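Local coordinates for protein exoribonuclease II, mitochondrial (Candida glabrata, PDB 6F3H) that degrades RNA in the 3' to 5' direction as the magnesium-binding exoribonuclease of the mitochondrial degradosome, here captured with RNA bound, at residues H425-D430 and T490-F495; R457-Y462 and M700-D705; K627-Y632 and L719-K724; L694-P699 and I707-L712. The protein carries 1 engineered substitution. One frame throughout, in Å; residues are numbered along the deposited sequence.

Contact 1 (H425-D430 and T490-F495)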
# COMPACT_ATOMS: atom_id res chain seq x y z
N HIS A 425 10.08 23.28 17.63
CA HIS A 425 8.67 23.37 17.33
C HIS A 425 8.41 22.75 15.98
O HIS A 425 9.01 23.16 14.99
CB HIS A 425 8.20 24.80 17.34
CG HIS A 425 8.40 25.48 18.66
ND1 HIS A 425 7.46 25.42 19.66
CD2 HIS A 425 9.42 26.22 19.13
CE1 HIS A 425 7.89 26.11 20.70
NE2 HIS A 425 9.08 26.61 20.40
N ILE A 426 7.50 21.79 15.96
CA ILE A 426 7.10 21.12 14.74
C ILE A 426 5.67 21.50 14.49
O ILE A 426 4.77 21.12 15.25
CB ILE A 426 7.24 19.61 14.87
CG1 ILE A 426 8.54 19.33 15.60
CG2 ILE A 426 7.24 18.97 13.51
CD1 ILE A 426 9.74 19.77 14.79
N HIS A 427 5.46 22.25 13.43
CA HIS A 427 4.15 22.77 13.12
C HIS A 427 3.59 21.94 12.00
O HIS A 427 4.14 21.91 10.90
CB HIS A 427 4.20 24.24 12.74
CG HIS A 427 5.11 25.02 13.61
ND1 HIS A 427 4.79 25.30 14.92
CD2 HIS A 427 6.31 25.60 13.37
CE1 HIS A 427 5.78 25.99 15.45
NE2 HIS A 427 6.71 26.20 14.53
N ILE A 428 2.50 21.27 12.29
CA ILE A 428 1.85 20.39 11.35
C ILE A 428 0.61 21.12 10.89
O ILE A 428 -0.09 21.73 11.71
CB ILE A 428 1.52 19.06 12.05
CG1 ILE A 428 2.80 18.32 12.39
CG2 ILE A 428 0.73 18.21 11.11
CD1 ILE A 428 3.88 18.49 11.35
N ALA A 429 0.34 21.08 9.60
CA ALA A 429 -0.90 21.68 9.13
C ALA A 429 -2.07 21.09 9.91
O ALA A 429 -1.98 19.96 10.41
CB ALA A 429 -1.07 21.45 7.63
N ASP A 430 -3.17 21.81 10.02
CA ASP A 430 -4.28 21.34 10.84
C ASP A 430 -5.51 21.18 9.97
O ASP A 430 -6.46 21.97 10.03
CB ASP A 430 -4.57 22.27 12.01
CG ASP A 430 -5.78 21.83 12.77
OD1 ASP A 430 -5.87 20.61 13.05
OD2 ASP A 430 -6.63 22.69 13.08
N THR A 490 -1.99 25.77 12.90
CA THR A 490 -1.19 24.58 12.95
C THR A 490 -1.64 23.76 14.12
O THR A 490 -2.41 24.21 14.97
CB THR A 490 0.30 24.83 13.16
OG1 THR A 490 0.52 25.02 14.56
CG2 THR A 490 0.73 26.02 12.42
N ILE A 491 -1.07 22.57 14.19
CA ILE A 491 -0.95 21.83 15.42
C ILE A 491 0.53 21.70 15.67
O ILE A 491 1.26 21.12 14.86
CB ILE A 491 -1.60 20.45 15.33
CG1 ILE A 491 -3.09 20.58 15.03
CG2 ILE A 491 -1.41 19.71 16.63
CD1 ILE A 491 -3.88 19.27 15.26
N SER A 492 0.99 22.20 16.81
CA SER A 492 2.42 22.34 17.01
C SER A 492 2.87 21.55 18.22
O SER A 492 2.24 21.58 19.29
CB SER A 492 2.78 23.81 17.12
OG SER A 492 2.29 24.52 15.99
N PHE A 493 3.99 20.86 18.04
CA PHE A 493 4.55 19.98 19.04
C PHE A 493 5.89 20.56 19.43
O PHE A 493 6.76 20.71 18.57
CB PHE A 493 4.73 18.58 18.49
CG PHE A 493 3.47 18.02 17.92
CD1 PHE A 493 3.05 18.39 16.64
CD2 PHE A 493 2.71 17.12 18.65
CE1 PHE A 493 1.87 17.88 16.11
CE2 PHE A 493 1.54 16.60 18.12
CZ PHE A 493 1.12 16.98 16.85
N SER A 494 6.05 20.89 20.69
CA SER A 494 7.21 21.64 21.13
C SER A 494 7.90 20.85 22.22
O SER A 494 7.25 20.15 23.01
CB SER A 494 6.79 23.01 21.63
OG SER A 494 5.87 23.60 20.74
N PHE A 495 9.22 20.92 22.23
CA PHE A 495 10.02 20.23 23.24
C PHE A 495 11.46 20.68 23.12
O PHE A 495 11.86 21.31 22.14
CB PHE A 495 9.93 18.74 23.07
CG PHE A 495 10.22 18.32 21.70
CD1 PHE A 495 9.21 18.26 20.75
CD2 PHE A 495 11.53 18.07 21.31
CE1 PHE A 495 9.48 17.89 19.44
CE2 PHE A 495 11.81 17.71 20.02
CZ PHE A 495 10.79 17.61 19.07
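Ser492 OG meets ring nitrogen ND1 of His427 at 2.8 Å in a nearly straight bond (171°), lying in the imidazole plane at the ring edge. Thr490 OG1 approaches the same hydroxyl, although the modelled distance is too short to be trusted. His427 and Ser492 face each other in an antiparallel pair of neighbouring strands, 421-429 and 488-499, in the sheet of the RNB domain. At the next non-hydrogen-bonded pair, two residues back, His425 ND1 and Ser494 OG repeat the pairing at 2.6 Å, more bent. Small serines suit these positions, where the backbones come close and a short hydroxyl can reach an imidazole. The second nitrogen of His427, NE2, bonds Ser413 on the next strand, fixing the rotation of a ring that spans three strands.

The hydrogen-bonded pairs alternate with these. Ile426 and Phe493, between them, exchange two backbone bonds, with Phe493 N to Ile426 O at 2.9 Å, and Ile428 and Ile491, beyond His427, exchange two more. Their side chains make the apolar opposite face, packed on helices 603-625 and 703-716. There Ile428 CG1, anti to its carbonyl carbon (chi1 -67°), lies 3.9 Å from Phe493 CE1. The CB of Asp430 points toward strand 488-499, and its carboxylate lies against Ile491. Its OD1 accepts a bond from His713 NE2 while lying 3.3 Å from the methyl CD1 of Ile491.

Contact 2 (R457-Y462 and M700-D705). With nucleotides of chain C.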
# COMPACT_ATOMS: atom_id res chain seq x y z
N ARG A 457 -11.03 7.50 0.84
CA ARG A 457 -9.76 7.56 0.13
C ARG A 457 -8.65 7.57 1.15
O ARG A 457 -8.00 8.59 1.33
CB ARG A 457 -9.59 8.84 -0.67
CG ARG A 457 -10.81 9.49 -1.16
CD ARG A 457 -10.31 10.47 -2.18
NE ARG A 457 -11.34 11.03 -3.04
CZ ARG A 457 -11.09 11.92 -4.00
NH1 ARG A 457 -9.84 12.33 -4.20
NH2 ARG A 457 -12.06 12.38 -4.77
N ALA A 458 -8.38 6.46 1.80
CA ALA A 458 -7.59 6.51 3.02
C ALA A 458 -6.22 7.18 2.89
O ALA A 458 -5.57 7.36 3.91
CB ALA A 458 -7.41 5.08 3.54
N PHE A 459 -5.73 7.50 1.69
CA PHE A 459 -4.49 8.26 1.55
C PHE A 459 -4.60 9.11 0.31
O PHE A 459 -5.52 8.99 -0.49
CB PHE A 459 -3.25 7.38 1.44
CG PHE A 459 -3.12 6.35 2.53
CD1 PHE A 459 -3.95 5.25 2.58
CD2 PHE A 459 -2.20 6.52 3.54
CE1 PHE A 459 -3.86 4.33 3.61
CE2 PHE A 459 -2.10 5.58 4.58
CZ PHE A 459 -2.93 4.51 4.61
N THR A 460 -3.65 9.99 0.14
CA THR A 460 -3.53 10.60 -1.16
C THR A 460 -2.84 9.59 -2.05
O THR A 460 -2.04 8.78 -1.57
CB THR A 460 -2.76 11.92 -1.09
OG1 THR A 460 -3.66 12.94 -0.67
CG2 THR A 460 -2.28 12.30 -2.42
N THR A 461 -3.25 9.56 -3.31
CA THR A 461 -2.73 8.63 -4.31
C THR A 461 -1.67 9.34 -5.15
O THR A 461 -1.99 10.26 -5.92
CB THR A 461 -3.87 8.10 -5.17
OG1 THR A 461 -4.83 7.44 -4.32
CG2 THR A 461 -3.33 7.10 -6.13
N TYR A 462 -0.42 8.94 -4.99
CA TYR A 462 0.71 9.55 -5.67
C TYR A 462 1.25 8.56 -6.69
O TYR A 462 1.77 7.51 -6.31
CB TYR A 462 1.81 9.94 -4.68
CG TYR A 462 1.45 11.02 -3.64
CD1 TYR A 462 1.29 12.35 -4.00
CD2 TYR A 462 1.31 10.69 -2.30
CE1 TYR A 462 0.97 13.32 -3.06
CE2 TYR A 462 0.98 11.65 -1.36
CZ TYR A 462 0.82 12.96 -1.74
OH TYR A 462 0.50 13.92 -0.78
N MSE A 700 -2.77 15.45 5.85
CA MSE A 700 -3.54 15.76 4.63
C MSE A 700 -3.40 14.72 3.56
O MSE A 700 -3.95 14.85 2.47
CB MSE A 700 -3.11 17.05 3.99
CG MSE A 700 -3.37 18.31 4.76
SE MSE A 700 -2.32 19.78 3.98
CE MSE A 700 -3.50 20.37 2.56
N ARG A 701 -2.58 13.73 3.84
CA ARG A 701 -2.23 12.74 2.84
C ARG A 701 -2.16 11.35 3.43
O ARG A 701 -1.91 10.40 2.68
CB ARG A 701 -0.89 13.11 2.19
CG ARG A 701 0.30 13.00 3.11
CD ARG A 701 1.59 13.25 2.35
NE ARG A 701 2.77 13.22 3.22
CZ ARG A 701 3.48 12.13 3.49
NH1 ARG A 701 3.14 10.97 2.96
NH2 ARG A 701 4.52 12.19 4.30
N ARG A 702 -2.37 11.19 4.73
CA ARG A 702 -2.49 9.91 5.41
C ARG A 702 -3.67 9.98 6.37
O ARG A 702 -3.67 10.79 7.29
CB ARG A 702 -1.23 9.55 6.18
CG ARG A 702 -0.01 9.36 5.36
CD ARG A 702 0.99 8.59 6.18
NE ARG A 702 1.52 9.43 7.24
CZ ARG A 702 2.80 9.71 7.40
NH1 ARG A 702 3.70 9.17 6.58
NH2 ARG A 702 3.19 10.48 8.41
N GLY A 703 -4.65 9.08 6.17
CA GLY A 703 -5.79 8.93 7.05
C GLY A 703 -5.45 8.60 8.49
O GLY A 703 -6.10 9.14 9.40
N PRO A 704 -4.49 7.71 8.75
CA PRO A 704 -4.07 7.52 10.15
C PRO A 704 -3.68 8.82 10.83
O PRO A 704 -4.14 9.10 11.94
CB PRO A 704 -2.88 6.58 10.03
CG PRO A 704 -2.91 6.03 8.71
CD PRO A 704 -3.78 6.83 7.83
N ASP A 705 -2.84 9.64 10.18
CA ASP A 705 -2.48 10.91 10.79
C ASP A 705 -3.72 11.76 10.97
O ASP A 705 -3.96 12.30 12.05
CB ASP A 705 -1.44 11.65 9.95
CG ASP A 705 -0.25 10.80 9.66
OD1 ASP A 705 -0.46 9.63 9.36
OD2 ASP A 705 0.89 11.29 9.72
P C C 6 4.86 16.26 3.29
OP1 C C 6 4.35 17.61 3.54
OP2 C C 6 4.38 15.11 4.07
O5' C C 6 4.60 16.04 1.75
C5' C C 6 5.21 16.92 0.82
C4' C C 6 5.08 16.41 -0.60
O4' C C 6 5.92 15.25 -0.82
C3' C C 6 3.71 15.92 -1.04
O3' C C 6 2.79 16.96 -1.28
C2' C C 6 4.07 15.16 -2.28
O2' C C 6 4.45 16.08 -3.28
C1' C C 6 5.35 14.45 -1.83
N1 C C 6 5.07 13.07 -1.32
C2 C C 6 4.98 12.02 -2.27
O2 C C 6 5.17 12.26 -3.46
N3 C C 6 4.72 10.75 -1.93
C4 C C 6 4.52 10.48 -0.66
N4 C C 6 4.27 9.20 -0.36
C5 C C 6 4.60 11.51 0.34
C6 C C 6 4.86 12.78 -0.02
P A C 5 6.97 12.33 6.79
OP1 A C 5 6.24 13.15 7.78
OP2 A C 5 6.36 11.04 6.33
O5' A C 5 7.17 13.23 5.51
C5' A C 5 7.81 14.48 5.64
C4' A C 5 8.27 15.03 4.31
O4' A C 5 9.26 14.16 3.73
C3' A C 5 7.21 15.15 3.24
O3' A C 5 6.44 16.33 3.38
C2' A C 5 8.04 15.14 1.97
O2' A C 5 8.67 16.40 1.79
C1' A C 5 9.10 14.11 2.34
N9 A C 5 8.62 12.78 2.01
C8 A C 5 7.96 11.87 2.80
N7 A C 5 7.62 10.77 2.17
C5 A C 5 8.08 11.02 0.89
C6 A C 5 8.04 10.26 -0.28
N6 A C 5 7.49 9.03 -0.33
N1 A C 5 8.59 10.81 -1.38
C2 A C 5 9.14 12.04 -1.32
N3 A C 5 9.24 12.87 -0.28
C4 A C 5 8.68 12.27 0.78
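Tyr462 and Arg701 meet around one cytosine, C6 of chain C: the base lies over one face of the Tyr462 ring, with its C2 above the centre, while the methyl CG2 of Thr460 lies over the opposite face, toward the rim. Arg701 runs its CB and CD past the phenol oxygen, Tyr462 OH to Arg701 CB being 3.4 Å, and the ring and guanidinium planes stand 61° apart. The guanidinium has C5 of the same cytosine over one face, and at its edge the phosphate oxygen OP2 of C6 lies in plane. NE reaches that OP2 at 2.6 Å and NH2 bonds it too, while NH2 makes a weak bond to OP2 of A5. Arginine suits this place because its planar N-H groups can serve two phosphates at once; with CG between the backbone N and carbonyl carbon (chi1 68°), the extended chain carries them there. This part of the RNB domain borders the metal site, the Arg701 side chain lying about 8 Å from the bound magnesium ion.

Arg702, at the N-cap position of helix 703-716, grips Asp705 side-on, NE to OD1 and NH2 to OD2 (2.8 Å), which holds NH1 toward OP2 of A5 at 3.3 Å. The backbones join where Thr460 N donates to Arg701 O (3.1 Å). Farther along, Phe459 CE2 lies 3.9 Å from Pro704 CD.

The bonds to RNA go to phosphate oxygens, and cationic arginines probably offset their charge. Such a grip is consistent with binding largely independent of base sequence.

Contact 3 (K627-Y632 and L719-K724)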
# COMPACT_ATOMS: atom_id res chain seq x y z
N LYS A 627 -4.02 7.60 27.50
CA LYS A 627 -5.04 6.59 27.19
C LYS A 627 -5.93 7.08 26.05
O LYS A 627 -7.16 7.15 26.17
CB LYS A 627 -5.86 6.22 28.43
N ILE A 628 -5.30 7.44 24.94
CA ILE A 628 -5.99 7.92 23.74
C ILE A 628 -5.95 6.83 22.68
O ILE A 628 -4.90 6.22 22.46
CB ILE A 628 -5.40 9.24 23.19
CG1 ILE A 628 -5.15 10.23 24.31
CG2 ILE A 628 -6.36 9.89 22.17
CD1 ILE A 628 -4.61 11.57 23.81
N PRO A 629 -7.09 6.53 22.05
CA PRO A 629 -7.09 5.64 20.89
C PRO A 629 -6.43 6.31 19.69
O PRO A 629 -6.83 7.39 19.26
CB PRO A 629 -8.59 5.43 20.63
CG PRO A 629 -9.26 5.78 21.90
CD PRO A 629 -8.45 6.86 22.51
N GLY A 630 -5.44 5.62 19.13
CA GLY A 630 -4.73 6.13 17.97
C GLY A 630 -4.39 5.01 17.01
O GLY A 630 -4.38 3.84 17.36
N VAL A 631 -4.05 5.42 15.79
CA VAL A 631 -3.63 4.52 14.73
C VAL A 631 -2.11 4.49 14.71
O VAL A 631 -1.47 5.45 14.27
CB VAL A 631 -4.15 4.98 13.37
CG1 VAL A 631 -3.80 3.95 12.33
CG2 VAL A 631 -5.63 5.26 13.46
N TYR A 632 -1.54 3.37 15.10
CA TYR A 632 -0.09 3.26 15.15
C TYR A 632 0.40 2.61 13.87
O TYR A 632 -0.38 2.08 13.09
CB TYR A 632 0.35 2.44 16.37
CG TYR A 632 -0.20 2.97 17.67
CD1 TYR A 632 -1.55 2.86 17.98
CD2 TYR A 632 0.64 3.60 18.59
CE1 TYR A 632 -2.06 3.36 19.17
CE2 TYR A 632 0.13 4.12 19.79
CZ TYR A 632 -1.22 3.99 20.07
OH TYR A 632 -1.77 4.48 21.26
N LEU A 719 -12.78 17.76 25.27
CA LEU A 719 -14.08 17.29 24.84
C LEU A 719 -14.13 15.79 24.94
O LEU A 719 -13.12 15.13 25.20
CB LEU A 719 -14.34 17.76 23.42
CG LEU A 719 -14.39 19.28 23.38
CD1 LEU A 719 -14.72 19.81 22.02
CD2 LEU A 719 -15.43 19.70 24.37
N PRO A 720 -15.33 15.22 24.79
CA PRO A 720 -15.41 13.78 24.56
C PRO A 720 -14.65 13.47 23.29
O PRO A 720 -14.72 14.21 22.30
CB PRO A 720 -16.91 13.53 24.41
CG PRO A 720 -17.55 14.65 25.13
CD PRO A 720 -16.66 15.83 24.92
N LEU A 721 -13.87 12.39 23.32
CA LEU A 721 -13.06 12.03 22.17
C LEU A 721 -13.93 11.65 20.98
O LEU A 721 -15.07 11.21 21.12
CB LEU A 721 -12.13 10.88 22.51
CG LEU A 721 -10.93 11.33 23.32
CD1 LEU A 721 -9.91 10.22 23.41
CD2 LEU A 721 -10.33 12.60 22.68
N CYS A 722 -13.35 11.80 19.79
CA CYS A 722 -14.09 11.57 18.56
C CYS A 722 -14.35 10.08 18.33
O CYS A 722 -15.45 9.68 17.90
CB CYS A 722 -13.29 12.16 17.39
SG CYS A 722 -14.27 12.80 16.03
N PHE A 723 -13.37 9.24 18.61
CA PHE A 723 -13.43 7.83 18.31
C PHE A 723 -13.24 7.04 19.58
O PHE A 723 -12.27 7.27 20.31
CB PHE A 723 -12.33 7.41 17.34
CG PHE A 723 -12.34 8.15 16.04
CD1 PHE A 723 -11.65 9.33 15.90
CD2 PHE A 723 -13.00 7.63 14.94
CE1 PHE A 723 -11.64 10.01 14.68
CE2 PHE A 723 -12.99 8.30 13.73
CZ PHE A 723 -12.31 9.49 13.60
N LYS A 724 -14.19 6.15 19.87
CA LYS A 724 -13.91 5.08 20.81
C LYS A 724 -12.98 4.06 20.14
O LYS A 724 -12.80 4.09 18.92
CB LYS A 724 -15.22 4.42 21.29
CG LYS A 724 -16.27 5.41 21.78
CD LYS A 724 -17.34 4.76 22.66
CE LYS A 724 -16.96 4.76 24.14
NZ LYS A 724 -15.98 3.69 24.47
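Two irregular loops approach without pairing their backbones, the CA atoms of Pro629 and Lys724 being 6.8 Å apart and those of Ile628 and Leu721 8.3 Å. What joins them is largely apolar, and Leu721 and Pro629 carry it. With CG anti to its carbonyl carbon (chi1 -77°), Leu721 points its CD1 methyl between two partners: Ile628 CG2 at 3.8 Å, the side chains crossing at about a right angle, and Pro629 CD at the same distance. Leucine suits the place because its chain is long enough to bring CD1 against both. Proline suits the other side because its compact, stiff ring offers CD to Leu721, while its CG lies 3.7 Å from Phe723 O.

Just before Ile628, Lys627 has positive phi and is the C-prime residue of a Schellman motif that ends helix 603-625, with Ile628 N bonded to Phe623 O. The chain then leaves the helix in a turned direction, and Ile628 keeps company with the helix through Phe623. Pro629 also touches Gln725 and Leu728 of helix 725-761, and Leu721 touches Arg714 of helix 703-716. The contact thus lies where the ends of these three helices meet, while Tyr632 leads on into strand 632-634 and bonds Ser679 through its backbone.

Contact 4 (L694-P699 and I707-L712); sequences LTVTSP and INHLQL. With nucleotides of chain C.
Pro699 lies over the face of the His709 imidazole, its CB 3.7 Å from the ring centroid and 25° off the normal, a CH-pi contact in which proline supplies a stiff hydrocarbon surface for an aromatic ring. The same ring is met at its edge, in plane, by Val696 CB, 3.9 Å from CE1, so loop residues three apart bracket the histidine from two directions. Segment 694-699 passes along the side of helix 703-716 that carries Asn708 and His709, within the RNB domain.

Asn708 makes the polar tie. Its ND2 donates to Thr695 O at 2.9 Å; the oxygen lies in the amide plane, but the N-H arrives from above the carbonyl plane, 44° out of it. Its OD1 accepts from Val631 N, so both ends of the amide are engaged and its rotation is set. Asparagine suits a buried place that asks for one donor and one acceptor. Leu694 CD2 packs beside the amide, 3.4 Å from Asn708 ND2, and Val696 CG1 lies 3.7 Å from Asn708 CB.

At the far side of the loop, Thr697 turns away from the helix. Its OG1, between the backbone N and carbonyl carbon (chi1 57°), donates to the phosphate oxygen OP1 of A5 of chain C at 2.5 Å. Asp705 of the helix accepts bonds from Thr695 OG1 and Ser698 N, fixing the loop on both sides of Thr697. This is consistent with helix 703-716 holding the loop's shape through Asn708 and Asp705, so that a neutral hydroxyl donor is presented to the RNA backbone.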
# COMPACT_ATOMS: atom_id res chain seq x y z
N LEU A 694 3.51 6.54 16.05
CA LEU A 694 2.17 7.00 15.70
C LEU A 694 2.30 8.23 14.81
O LEU A 694 2.82 9.25 15.25
CB LEU A 694 1.37 7.32 16.96
CG LEU A 694 -0.08 7.78 16.80
CD1 LEU A 694 -0.97 6.97 17.71
CD2 LEU A 694 -0.27 9.25 17.11
N THR A 695 1.83 8.13 13.57
CA THR A 695 2.16 9.12 12.56
C THR A 695 1.15 10.26 12.61
O THR A 695 -0.05 10.04 12.50
CB THR A 695 2.19 8.51 11.15
OG1 THR A 695 0.88 8.04 10.81
CG2 THR A 695 3.16 7.36 11.08
N VAL A 696 1.67 11.48 12.76
CA VAL A 696 0.86 12.69 12.90
C VAL A 696 1.35 13.78 11.96
O VAL A 696 0.71 14.82 11.79
CB VAL A 696 0.90 13.17 14.34
CG1 VAL A 696 -0.00 12.34 15.20
CG2 VAL A 696 2.31 13.07 14.82
N THR A 697 2.51 13.57 11.37
CA THR A 697 3.17 14.59 10.59
C THR A 697 2.53 14.86 9.24
O THR A 697 2.89 15.86 8.61
CB THR A 697 4.61 14.18 10.37
OG1 THR A 697 4.63 12.90 9.73
CG2 THR A 697 5.30 14.06 11.70
N SER A 698 1.64 14.00 8.76
CA SER A 698 1.07 14.16 7.42
C SER A 698 -0.44 13.96 7.42
O SER A 698 -0.96 13.08 6.75
CB SER A 698 1.72 13.17 6.47
OG SER A 698 3.06 13.03 6.81
N PRO A 699 -1.17 14.81 8.12
CA PRO A 699 -2.62 14.63 8.20
C PRO A 699 -3.39 14.92 6.91
O PRO A 699 -4.59 14.66 6.88
CB PRO A 699 -3.03 15.61 9.31
CG PRO A 699 -1.99 16.66 9.28
CD PRO A 699 -0.72 15.99 8.87
N ILE A 707 -6.73 11.01 11.50
CA ILE A 707 -7.57 10.58 12.61
C ILE A 707 -6.92 10.90 13.95
O ILE A 707 -7.60 11.31 14.90
CB ILE A 707 -7.88 9.09 12.48
CG1 ILE A 707 -9.09 8.93 11.58
CG2 ILE A 707 -8.06 8.46 13.83
CD1 ILE A 707 -9.61 7.54 11.55
N ASN A 708 -5.61 10.68 14.05
CA ASN A 708 -4.87 11.07 15.24
C ASN A 708 -5.08 12.56 15.56
O ASN A 708 -5.11 12.94 16.73
CB ASN A 708 -3.38 10.75 15.03
CG ASN A 708 -3.11 9.24 14.93
OD1 ASN A 708 -3.85 8.44 15.46
ND2 ASN A 708 -2.04 8.87 14.24
N HIS A 709 -5.26 13.40 14.53
CA HIS A 709 -5.48 14.83 14.76
C HIS A 709 -6.84 15.12 15.38
O HIS A 709 -6.93 15.94 16.30
CB HIS A 709 -5.34 15.61 13.47
CG HIS A 709 -3.93 15.97 13.14
ND1 HIS A 709 -2.86 15.20 13.54
CD2 HIS A 709 -3.41 17.00 12.42
CE1 HIS A 709 -1.74 15.74 13.10
NE2 HIS A 709 -2.05 16.83 12.41
N LEU A 710 -7.90 14.47 14.88
CA LEU A 710 -9.22 14.70 15.45
C LEU A 710 -9.26 14.26 16.89
O LEU A 710 -9.95 14.86 17.71
CB LEU A 710 -10.28 13.96 14.66
CG LEU A 710 -10.36 14.33 13.19
CD1 LEU A 710 -10.70 13.08 12.35
CD2 LEU A 710 -11.37 15.43 12.92
N GLN A 711 -8.51 13.22 17.22
CA GLN A 711 -8.44 12.85 18.62
C GLN A 711 -7.76 13.94 19.42
O GLN A 711 -8.14 14.21 20.57
CB GLN A 711 -7.69 11.53 18.78
CG GLN A 711 -8.41 10.34 18.15
CD GLN A 711 -9.70 9.98 18.88
OE1 GLN A 711 -9.72 9.04 19.68
NE2 GLN A 711 -10.77 10.74 18.64
N LEU A 712 -6.79 14.62 18.81
CA LEU A 712 -6.11 15.68 19.52
C LEU A 712 -7.02 16.87 19.72
O LEU A 712 -7.18 17.35 20.85
CB LEU A 712 -4.84 16.07 18.76
CG LEU A 712 -3.76 15.02 18.99
CD1 LEU A 712 -2.47 15.37 18.29
CD2 LEU A 712 -3.53 14.87 20.46
P A C 5 6.97 12.33 6.79
OP1 A C 5 6.24 13.15 7.78
OP2 A C 5 6.36 11.04 6.33
O5' A C 5 7.17 13.23 5.51
C5' A C 5 7.81 14.48 5.64
C4' A C 5 8.27 15.03 4.31
O4' A C 5 9.26 14.16 3.73
C3' A C 5 7.21 15.15 3.24
O3' A C 5 6.44 16.33 3.38
C2' A C 5 8.04 15.14 1.97
O2' A C 5 8.67 16.40 1.79
C1' A C 5 9.10 14.11 2.34
N9 A C 5 8.62 12.78 2.01
C8 A C 5 7.96 11.87 2.80
N7 A C 5 7.62 10.77 2.17
C5 A C 5 8.08 11.02 0.89
C6 A C 5 8.04 10.26 -0.28
N6 A C 5 7.49 9.03 -0.33
N1 A C 5 8.59 10.81 -1.38
C2 A C 5 9.14 12.04 -1.32
N3 A C 5 9.24 12.87 -0.28
C4 A C 5 8.68 12.27 0.78

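From the N terminus, segment 425-430 pairs with 490-495, closing the loop of contact 1 within the sheet. Segment 457-462 lies in that loop but pairs far ahead with 700-705, so contacts 1 and 2 cross. Contact 2 also crosses contact 3, which opens at 627-632 and closes at 719-724, and contact 4, whose short loop from 694-699 to 707-712 falls within the span of contact 3. Helix 703-716 is the common element: contacts 2 and 4 both use it, Ile428 of contact 1 packs on His709, and Val631 of contact 3 bonds Asn708. Together they join the sheet, helices 603-625 and 703-716, the start of helix 725-761 and the RNA-binding loops.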